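Local coordinates for putative iron-uptake ABC transport system,periplasmic iron-binding protein (Campylobacter jejuni, PDB 3E13) that binds ferric iron and probably carries it through the periplasm to an ABC transporter for uptake into the cell, at residues T100-I105 and A141-T146; G230-I235 and S299-N304; M196-I201 and Y271-R276. One frame throughout, in Å; residues are numbered along the deposited sequence.

All three contacts reach the same mixed sheet, and strand 97-109 ties them together. Contact 1 uses this strand; contact 2 uses its antiparallel neighbour 233-241, and contact 3 its antiparallel neighbours 193-197 and 273-274. The centres of contacts 1 and 2 lie about 8 Å apart, those of 1 and 3 about 10 Å, and those of 2 and 3 about 15 Å. Along the chain contact 1 closes before the others open, whereas the segments of 2 and 3 alternate. Contacts 1 and 3 meet through Arg102 and Glu272 and build the iron site, supplying three of five ligands; contact 2 joins the sheet to helix 298-302, its His232 side chain about 12 Å from the metal.

Contact 1 (T100-I105 and A141-T146); sequences TKRARI and APYSKT. With FE (Fe (III) ion), chain B.
Tyr143 reaches across to two arginines of strand 97-109, meeting Arg104 with its root and Arg102 with its tip. The CB of Tyr143 stands over the centre of one face of the Arg104 guanidinium, and Tyr143 CB lies 3.4 Å from Arg104 CZ. Further out, Arg104 NH1 comes within 3.5 Å of Tyr143 CD2. The two planes are 46° apart, so the methylene rests on the guanidinium while the phenol ring leans off it, and no parallel stack results. Arg104 arrives there with CG anti to its backbone nitrogen (chi1 -164°) and a chain extended as far as NE. Two anchors limit its rotation: NH1 forms a salt bridge with Asp179, and Arg104 NE donates to a water 3.0 Å away. That water in turn donates to Ser144 OG at 2.8 Å, giving a bridge from strand to helix beside the direct contact. In this bilobed periplasmic binding protein fold, strand 97-109 probably belongs to the antiparallel sheet that forms the hinge, while Tyr143 projects from the first turn of helix 142-155 into the iron site. There Tyr143 OH binds the iron at 2.0 Å, the other ligands being His11, Tyr12, Tyr199 and Tyr200. Arg102 approaches this end of the ring with its guanidinium edge: NH1 lies 3.6 Å from Tyr143 OH and 3.7 Å from Tyr143 CE1, with both partners near the guanidinium plane. The Arg102 chain bends at chi2 (-97°) and again at chi3, which turns its end toward the metal site. A salt bridge from its NH2 to Glu272 holds the group. The iron itself would favour a phenolate at Tyr143, and the Arg102 charge, shared with Glu272 and close to Tyr199 OH, may add to this.

Contact 2 (G230-I235 and S299-N304); sequences GTHINI and SKIAEN
Ile301 sends its terminal methyl group against the imidazole of His232, and this single group makes the nearest approach between segments 230-235 and 299-304. Ile301 CD1 packs against the outer end of the His232 ring at van der Waals distance. The two side chains cross obliquely. Each conformation accounts for part of the reach. His232 has CG anti to its backbone nitrogen (chi1 -176°), and the end of the side chain comes closer to the helix than its CB does. In Ile301, CG1 stands beside the backbone nitrogen and chi2 is 170°, so CD1 is carried to the far end of a straight CA-CB-CG1-CD1 chain. The same methyl lies 4.2 Å from the carbonyl oxygen of Ile233, whose own side chain leads away and packs on Lys101. Asn234 is held by other bonds. Its OD1 accepts from Ile235 N at 2.8 Å, with the donor tilted 29° from the carbonyl plane, and also from Ile61 N, while its ND2 donates to Asp60. On the helical side, Asn304 N donates to Ile301 O at 3.0 Å, and the Asn304 side chain adds a weak bond from ND2 to Ile301 O at 3.5 Å. Helix 142-155 meets both segments, through Ser150 on His232 and Ile152 on Asn304, and helix 61-69 packs on Ala302. The His232 side chain is about 12 Å from the iron, so the contact lies beyond the first shell of the site. It joins helix 298-302 to the segment leading into strand 233-241, which pairs antiparallel with strand 97-109, consistent with the hinge sheet of the two-lobed periplasmic binding protein fold.

Contact 3 (M196-I201 and Y271-R276); sequences MNTYYI and YEFPIR. With FE (Fe (III) ion), chain B.
Tyr199 begins its course against Tyr271 and Glu272 and ends on the iron. Its CB lies 3.2 Å from the carbonyl oxygen of Tyr271 and 4.1 Å from Tyr271 CB. At the next atom, Tyr199 CG approaches Glu272 CG at 3.9 Å, and CD2 is only slightly farther from the same methylene. The two side chains run side by side in one direction, with ring and carboxylate planes 51° apart. CG of Tyr199 stands between the backbone nitrogen and the carbonyl carbon (chi1 58°), a setting that turns the ring from the 271-276 backbone toward the metal. On the way, Tyr199 CE1 lies over the centre of one face of the neighbouring Tyr200 ring. Finally, Tyr199 OH binds the iron at 2.1 Å, with the metal in the plane of the ring at its edge. A second grip comes from Asn197 ND2, which donates to Tyr199 OH at 2.9 Å along a nearly straight path (162°). Tyr200 OH is also a ligand, 2.0 Å from the iron. The Glu272 carboxylate is engaged by Thr100 OG1 and Arg10. A water completes the contact: it is hydrogen-bonded to Thr198 OG1 at 2.8 Å and donates to Tyr271 O at 2.8 Å, while lying over a face of the Phe273 ring near its rim. Backbone bonds of Thr198 with Ala103 and of Phe273 with Lys101 place both segments along the same edge of strand 97-109. Helix 198-205 begins where strand 193-197 ends, segment 271-276 follows helix 260-268, and helix 283-288 packs on Thr198, Tyr271 and Phe273.

Contact 1 (T100-I105 and A141-T146)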
loop_
_atom_site.group_PDB
_atom_site.type_symbol
_atom_site.label_atom_id
_atom_site.label_comp_id
_atom_site.label_asym_id
_atom_site.label_seq_id
_atom_site.Cartn_x
_atom_site.Cartn_y
_atom_site.Cartn_z
ATOM N N THR A 100 -5.674 -0.255 7.109
ATOM C CA THR A 100 -5.439 1.152 6.774
ATOM C C THR A 100 -5.755 1.404 5.318
ATOM O O THR A 100 -5.815 0.471 4.508
ATOM C CB THR A 100 -3.971 1.594 6.966
ATOM O OG1 THR A 100 -3.149 0.887 6.029
ATOM C CG2 THR A 100 -3.419 1.313 8.291
ATOM N N LYS A 101 -5.873 2.689 4.965
ATOM C CA LYS A 101 -5.854 3.151 3.605
ATOM C C LYS A 101 -4.602 4.001 3.369
ATOM O O LYS A 101 -4.032 4.613 4.291
ATOM C CB LYS A 101 -7.093 4.027 3.260
ATOM C CG LYS A 101 -8.374 3.241 3.204
ATOM C CD LYS A 101 -9.622 4.153 3.448
ATOM C CE LYS A 101 -9.935 5.005 2.236
ATOM N NZ LYS A 101 -11.056 6.018 2.543
ATOM N N ARG A 102 -4.179 4.028 2.122
ATOM C CA ARG A 102 -3.071 4.879 1.653
ATOM C C ARG A 102 -3.356 5.315 0.214
ATOM O O ARG A 102 -4.078 4.666 -0.478
ATOM C CB ARG A 102 -1.726 4.134 1.784
ATOM C CG ARG A 102 -1.700 2.762 1.087
ATOM C CD ARG A 102 -1.990 1.559 2.039
ATOM N NE ARG A 102 -1.010 1.450 3.101
ATOM C CZ ARG A 102 0.264 1.060 2.991
ATOM N NH1 ARG A 102 0.763 0.714 1.824
ATOM N NH2 ARG A 102 1.029 0.966 4.063
ATOM N N ALA A 103 -2.811 6.440 -0.220
ATOM C CA ALA A 103 -3.046 6.961 -1.545
ATOM C C ALA A 103 -1.708 7.011 -2.310
ATOM O O ALA A 103 -0.693 7.417 -1.732
ATOM C CB ALA A 103 -3.656 8.362 -1.448
ATOM N N ARG A 104 -1.721 6.574 -3.577
ATOM C CA ARG A 104 -0.538 6.595 -4.399
ATOM C C ARG A 104 -0.625 7.877 -5.246
ATOM O O ARG A 104 -1.475 8.012 -6.150
ATOM C CB ARG A 104 -0.411 5.328 -5.239
ATOM C CG ARG A 104 0.986 5.149 -5.804
ATOM C CD ARG A 104 1.346 3.728 -5.981
ATOM N NE ARG A 104 2.756 3.520 -6.304
ATOM C CZ ARG A 104 3.762 3.542 -5.420
ATOM N NH1 ARG A 104 3.515 3.822 -4.157
ATOM N NH2 ARG A 104 5.030 3.342 -5.786
ATOM N N ILE A 105 0.249 8.817 -4.911
ATOM C CA ILE A 105 0.204 10.161 -5.487
ATOM C C ILE A 105 1.420 10.465 -6.302
ATOM O O ILE A 105 2.321 9.608 -6.463
ATOM C CB ILE A 105 -0.030 11.216 -4.354
ATOM C CG1 ILE A 105 1.034 11.146 -3.254
ATOM C CG2 ILE A 105 -1.430 10.921 -3.700
ATOM C CD1 ILE A 105 2.404 11.660 -3.638
ATOM N N ALA A 141 6.850 -4.418 -7.769
ATOM C CA ALA A 141 6.378 -4.010 -6.446
ATOM C C ALA A 141 4.866 -4.026 -6.383
ATOM O O ALA A 141 4.229 -3.578 -7.356
ATOM C CB ALA A 141 6.837 -2.615 -6.123
ATOM N N PRO A 142 4.298 -4.516 -5.280
ATOM C CA PRO A 142 2.829 -4.510 -5.119
ATOM C C PRO A 142 2.192 -3.164 -5.448
ATOM O O PRO A 142 1.172 -3.166 -6.131
ATOM C CB PRO A 142 2.621 -4.912 -3.667
ATOM C CG PRO A 142 3.843 -5.820 -3.364
ATOM C CD PRO A 142 4.967 -5.221 -4.164
ATOM N N TYR A 143 2.753 -2.065 -4.975
ATOM C CA TYR A 143 2.127 -0.748 -5.261
ATOM C C TYR A 143 2.051 -0.473 -6.755
ATOM O O TYR A 143 1.052 0.028 -7.234
ATOM C CB TYR A 143 2.817 0.421 -4.593
ATOM C CG TYR A 143 3.113 0.191 -3.119
ATOM C CD1 TYR A 143 2.259 -0.548 -2.283
ATOM C CD2 TYR A 143 4.219 0.761 -2.536
ATOM C CE1 TYR A 143 2.587 -0.755 -0.979
ATOM C CE2 TYR A 143 4.518 0.589 -1.204
ATOM C CZ TYR A 143 3.670 -0.144 -0.414
ATOM O OH TYR A 143 3.998 -0.443 0.889
ATOM N N SER A 144 3.051 -0.928 -7.509
ATOM C CA SER A 144 3.088 -0.672 -8.936
ATOM C C SER A 144 2.115 -1.562 -9.658
ATOM O O SER A 144 1.414 -1.102 -10.570
ATOM C CB SER A 144 4.499 -0.949 -9.525
ATOM O OG SER A 144 5.485 -0.137 -8.939
ATOM N N LYS A 145 2.077 -2.833 -9.270
ATOM C CA LYS A 145 1.165 -3.820 -9.864
ATOM C C LYS A 145 -0.287 -3.396 -9.631
ATOM O O LYS A 145 -1.086 -3.427 -10.545
ATOM C CB LYS A 145 1.408 -5.176 -9.290
ATOM C CG LYS A 145 2.711 -5.722 -9.758
ATOM C CD LYS A 145 2.941 -7.124 -9.343
ATOM C CE LYS A 145 3.154 -7.268 -7.887
ATOM N NZ LYS A 145 3.607 -8.712 -7.512
ATOM N N THR A 146 -0.608 -2.965 -8.424
ATOM C CA THR A 146 -1.966 -2.594 -8.102
ATOM C C THR A 146 -2.382 -1.284 -8.733
ATOM O O THR A 146 -3.502 -1.166 -9.188
ATOM C CB THR A 146 -2.193 -2.623 -6.600
ATOM O OG1 THR A 146 -2.065 -4.000 -6.163
ATOM C CG2 THR A 146 -3.610 -2.145 -6.236
HETATM FE FE FE B . 4.803 0.799 2.225
HETATM O O HOH W 1 4.363 2.400 -8.564
#

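Contact 2 (G230-I235 and S299-N304)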
loop_
_atom_site.group_PDB
_atom_site.type_symbol
_atom_site.label_atom_id
_atom_site.label_comp_id
_atom_site.label_asym_id
_atom_site.label_seq_id
_atom_site.Cartn_x
_atom_site.Cartn_y
_atom_site.Cartn_z
ATOM N N GLY A 230 -10.783 10.674 -9.335
ATOM C CA GLY A 230 -10.075 10.745 -8.069
ATOM C C GLY A 230 -8.884 9.805 -7.975
ATOM O O GLY A 230 -8.569 9.002 -8.881
ATOM N N THR A 231 -8.223 9.932 -6.833
ATOM C CA THR A 231 -6.911 9.359 -6.615
ATOM C C THR A 231 -7.016 7.874 -6.236
ATOM O O THR A 231 -7.923 7.425 -5.529
ATOM C CB THR A 231 -6.265 10.215 -5.475
ATOM O OG1 THR A 231 -5.968 11.551 -5.968
ATOM C CG2 THR A 231 -4.951 9.568 -4.959
ATOM N N HIS A 232 -5.998 7.117 -6.661
ATOM C CA HIS A 232 -5.841 5.711 -6.324
ATOM C C HIS A 232 -5.610 5.482 -4.830
ATOM O O HIS A 232 -4.694 6.011 -4.255
ATOM C CB HIS A 232 -4.666 5.120 -7.100
ATOM C CG HIS A 232 -4.482 3.650 -6.886
ATOM N ND1 HIS A 232 -3.375 3.089 -6.259
ATOM C CD2 HIS A 232 -5.292 2.628 -7.205
ATOM C CE1 HIS A 232 -3.513 1.768 -6.252
ATOM N NE2 HIS A 232 -4.656 1.462 -6.834
ATOM N N ILE A 233 -6.546 4.751 -4.238
ATOM C CA ILE A 233 -6.468 4.262 -2.878
ATOM C C ILE A 233 -6.117 2.765 -2.908
ATOM O O ILE A 233 -6.682 1.985 -3.713
ATOM C CB ILE A 233 -7.834 4.448 -2.194
ATOM C CG1 ILE A 233 -8.192 5.951 -2.130
ATOM C CG2 ILE A 233 -7.827 3.844 -0.820
ATOM C CD1 ILE A 233 -7.302 6.745 -1.320
ATOM N N ASN A 234 -5.181 2.368 -2.043
ATOM C CA ASN A 234 -4.852 0.978 -1.787
ATOM C C ASN A 234 -4.961 0.784 -0.279
ATOM O O ASN A 234 -5.100 1.770 0.484
ATOM C CB ASN A 234 -3.430 0.677 -2.317
ATOM C CG ASN A 234 -3.147 -0.816 -2.513
ATOM O OD1 ASN A 234 -3.903 -1.705 -2.085
ATOM N ND2 ASN A 234 -2.037 -1.106 -3.198
ATOM N N ILE A 235 -5.030 -0.461 0.174
ATOM C CA ILE A 235 -5.080 -0.774 1.594
ATOM C C ILE A 235 -3.888 -1.571 2.041
ATOM O O ILE A 235 -3.305 -2.278 1.251
ATOM C CB ILE A 235 -6.395 -1.553 1.944
ATOM C CG1 ILE A 235 -6.493 -2.908 1.164
ATOM C CG2 ILE A 235 -7.590 -0.606 1.719
ATOM C CD1 ILE A 235 -7.464 -3.921 1.752
ATOM N N SER A 299 -11.512 -4.486 -4.232
ATOM C CA SER A 299 -11.646 -5.854 -4.756
ATOM C C SER A 299 -11.709 -5.923 -6.301
ATOM O O SER A 299 -11.132 -6.846 -6.904
ATOM C CB SER A 299 -12.865 -6.557 -4.138
ATOM O OG SER A 299 -14.068 -5.942 -4.555
ATOM N N LYS A 300 -12.389 -4.977 -6.921
ATOM C CA LYS A 300 -12.495 -4.894 -8.384
ATOM C C LYS A 300 -11.139 -4.565 -9.040
ATOM O O LYS A 300 -10.791 -5.144 -10.075
ATOM C CB LYS A 300 -13.522 -3.850 -8.786
ATOM C CG LYS A 300 -13.701 -3.785 -10.310
ATOM C CD LYS A 300 -14.780 -2.827 -10.782
ATOM C CE LYS A 300 -14.913 -2.831 -12.319
ATOM N NZ LYS A 300 -13.744 -2.211 -13.137
ATOM N N ILE A 301 -10.372 -3.668 -8.442
ATOM C CA ILE A 301 -8.995 -3.412 -8.903
ATOM C C ILE A 301 -8.228 -4.727 -8.974
ATOM O O ILE A 301 -7.631 -5.064 -9.991
ATOM C CB ILE A 301 -8.250 -2.455 -7.967
ATOM C CG1 ILE A 301 -8.922 -1.077 -7.984
ATOM C CG2 ILE A 301 -6.792 -2.326 -8.396
ATOM C CD1 ILE A 301 -8.370 -0.142 -6.886
ATOM N N ALA A 302 -8.277 -5.463 -7.869
ATOM C CA ALA A 302 -7.478 -6.677 -7.703
ATOM C C ALA A 302 -7.858 -7.808 -8.667
ATOM O O ALA A 302 -7.065 -8.743 -8.890
ATOM C CB ALA A 302 -7.539 -7.150 -6.309
ATOM N N GLU A 303 -9.062 -7.756 -9.228
ATOM C CA GLU A 303 -9.462 -8.681 -10.289
ATOM C C GLU A 303 -8.588 -8.586 -11.540
ATOM O O GLU A 303 -8.646 -9.480 -12.415
ATOM C CB GLU A 303 -10.908 -8.456 -10.681
ATOM C CG GLU A 303 -11.818 -8.908 -9.563
ATOM C CD GLU A 303 -13.297 -8.643 -9.787
ATOM O OE1 GLU A 303 -14.059 -8.875 -8.824
ATOM O OE2 GLU A 303 -13.702 -8.204 -10.864
ATOM N N ASN A 304 -7.816 -7.513 -11.653
ATOM C CA ASN A 304 -6.998 -7.280 -12.819
ATOM C C ASN A 304 -5.501 -7.473 -12.604
ATOM O O ASN A 304 -4.680 -7.075 -13.444
ATOM C CB ASN A 304 -7.274 -5.878 -13.316
ATOM C CG ASN A 304 -8.726 -5.714 -13.754
ATOM O OD1 ASN A 304 -9.083 -6.109 -14.854
ATOM N ND2 ASN A 304 -9.581 -5.164 -12.883
#

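Contact 3 (M196-I201 and Y271-R276)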
loop_
_atom_site.group_PDB
_atom_site.type_symbol
_atom_site.label_atom_id
_atom_site.label_comp_id
_atom_site.label_asym_id
_atom_site.label_seq_id
_atom_site.Cartn_x
_atom_site.Cartn_y
_atom_site.Cartn_z
ATOM N N MET A 196 4.595 7.784 -5.527
ATOM C CA MET A 196 4.794 7.315 -4.167
ATOM C C MET A 196 3.539 7.400 -3.275
ATOM O O MET A 196 2.632 8.170 -3.551
ATOM C CB MET A 196 5.949 8.083 -3.486
ATOM C CG MET A 196 5.696 9.587 -3.281
ATOM S SD MET A 196 7.043 10.500 -2.492
ATOM C CE MET A 196 7.149 9.637 -0.993
ATOM N N ASN A 197 3.527 6.641 -2.184
ATOM C CA ASN A 197 2.410 6.621 -1.258
ATOM C C ASN A 197 2.529 7.778 -0.264
ATOM O O ASN A 197 3.622 8.246 0.119
ATOM C CB ASN A 197 2.324 5.313 -0.473
ATOM C CG ASN A 197 1.885 4.125 -1.305
ATOM O OD1 ASN A 197 1.254 4.266 -2.379
ATOM N ND2 ASN A 197 2.191 2.922 -0.799
ATOM N N THR A 198 1.376 8.286 0.133
ATOM C CA THR A 198 1.308 9.447 0.974
ATOM C C THR A 198 2.016 9.302 2.315
ATOM O O THR A 198 2.685 10.243 2.790
ATOM C CB THR A 198 -0.160 9.794 1.276
ATOM O OG1 THR A 198 -0.915 8.592 1.580
ATOM C CG2 THR A 198 -0.876 10.456 0.109
ATOM N N TYR A 199 1.844 8.146 2.959
ATOM C CA TYR A 199 2.381 7.958 4.310
ATOM C C TYR A 199 3.892 8.100 4.358
ATOM O O TYR A 199 4.446 8.499 5.347
ATOM C CB TYR A 199 1.905 6.643 4.956
ATOM C CG TYR A 199 2.252 5.442 4.169
ATOM C CD1 TYR A 199 3.466 4.811 4.357
ATOM C CD2 TYR A 199 1.394 4.968 3.181
ATOM C CE1 TYR A 199 3.825 3.761 3.582
ATOM C CE2 TYR A 199 1.749 3.895 2.396
ATOM C CZ TYR A 199 2.946 3.285 2.611
ATOM O OH TYR A 199 3.345 2.217 1.813
ATOM N N TYR A 200 4.576 7.775 3.254
ATOM C CA TYR A 200 6.035 7.952 3.262
ATOM C C TYR A 200 6.429 9.409 3.448
ATOM O O TYR A 200 7.475 9.679 4.046
ATOM C CB TYR A 200 6.715 7.422 1.975
ATOM C CG TYR A 200 6.643 5.901 1.897
ATOM C CD1 TYR A 200 7.299 5.123 2.817
ATOM C CD2 TYR A 200 5.933 5.254 0.870
ATOM C CE1 TYR A 200 7.239 3.724 2.756
ATOM C CE2 TYR A 200 5.832 3.898 0.825
ATOM C CZ TYR A 200 6.479 3.128 1.748
ATOM O OH TYR A 200 6.428 1.780 1.726
ATOM N N ILE A 201 5.624 10.356 2.939
ATOM C CA ILE A 201 5.938 11.777 3.129
ATOM C C ILE A 201 5.882 12.106 4.620
ATOM O O ILE A 201 6.748 12.800 5.141
ATOM C CB ILE A 201 4.984 12.710 2.307
ATOM C CG1 ILE A 201 5.156 12.397 0.827
ATOM C CG2 ILE A 201 5.218 14.180 2.652
ATOM C CD1 ILE A 201 4.180 13.084 -0.064
ATOM N N TYR A 271 1.548 7.439 9.692
ATOM C CA TYR A 271 1.034 8.411 8.759
ATOM C C TYR A 271 0.089 7.870 7.703
ATOM O O TYR A 271 -0.101 8.503 6.691
ATOM C CB TYR A 271 2.208 9.241 8.175
ATOM C CG TYR A 271 3.011 9.786 9.357
ATOM C CD1 TYR A 271 2.515 10.825 10.135
ATOM C CD2 TYR A 271 4.158 9.146 9.794
ATOM C CE1 TYR A 271 3.194 11.241 11.242
ATOM C CE2 TYR A 271 4.849 9.579 10.878
ATOM C CZ TYR A 271 4.359 10.630 11.606
ATOM O OH TYR A 271 5.011 11.061 12.754
ATOM N N GLU A 272 -0.547 6.750 8.028
ATOM C CA GLU A 272 -1.554 6.151 7.155
ATOM C C GLU A 272 -2.915 6.701 7.506
ATOM O O GLU A 272 -3.073 7.398 8.517
ATOM C CB GLU A 272 -1.543 4.640 7.252
ATOM C CG GLU A 272 -0.216 4.002 6.830
ATOM C CD GLU A 272 -0.174 2.512 7.073
ATOM O OE1 GLU A 272 0.292 2.111 8.158
ATOM O OE2 GLU A 272 -0.607 1.772 6.170
ATOM N N PHE A 273 -3.891 6.438 6.650
ATOM C CA PHE A 273 -5.303 6.792 6.942
ATOM C C PHE A 273 -5.946 5.641 7.698
ATOM O O PHE A 273 -5.930 4.488 7.241
ATOM C CB PHE A 273 -6.096 7.071 5.656
ATOM C CG PHE A 273 -5.527 8.173 4.799
ATOM C CD1 PHE A 273 -4.964 7.887 3.589
ATOM C CD2 PHE A 273 -5.647 9.500 5.175
ATOM C CE1 PHE A 273 -4.428 8.929 2.795
ATOM C CE2 PHE A 273 -5.112 10.522 4.381
ATOM C CZ PHE A 273 -4.529 10.207 3.198
ATOM N N PRO A 274 -6.586 5.910 8.838
ATOM C CA PRO A 274 -7.321 4.851 9.549
ATOM C C PRO A 274 -8.492 4.323 8.758
ATOM O O PRO A 274 -9.111 5.056 7.958
ATOM C CB PRO A 274 -7.873 5.558 10.784
ATOM C CG PRO A 274 -7.938 7.001 10.379
ATOM C CD PRO A 274 -6.757 7.229 9.479
ATOM N N ILE A 275 -8.868 3.080 9.036
ATOM C CA ILE A 275 -10.123 2.539 8.519
ATOM C C ILE A 275 -11.292 3.043 9.354
ATOM O O ILE A 275 -12.332 3.381 8.801
ATOM C CB ILE A 275 -10.069 1.013 8.517
ATOM C CG1 ILE A 275 -8.999 0.582 7.541
ATOM C CG2 ILE A 275 -11.436 0.392 8.198
ATOM C CD1 ILE A 275 -9.249 0.863 6.101
ATOM N N ARG A 276 -11.126 3.112 10.656
ATOM C CA ARG A 276 -12.229 3.543 11.511
ATOM C C ARG A 276 -12.558 4.978 11.228
ATOM O O ARG A 276 -11.652 5.816 11.041
ATOM C CB ARG A 276 -11.840 3.433 12.982
ATOM C CG ARG A 276 -11.595 2.095 13.544
ATOM C CD ARG A 276 -11.208 2.134 14.996
ATOM N NE ARG A 276 -12.337 2.585 15.842
ATOM C CZ ARG A 276 -12.975 1.849 16.758
ATOM N NH1 ARG A 276 -12.647 0.587 16.988
ATOM N NH2 ARG A 276 -13.966 2.427 17.462
HETATM FE FE FE B . 4.803 0.799 2.225
HETATM O O HOH W 2 -1.480 8.400 4.272
#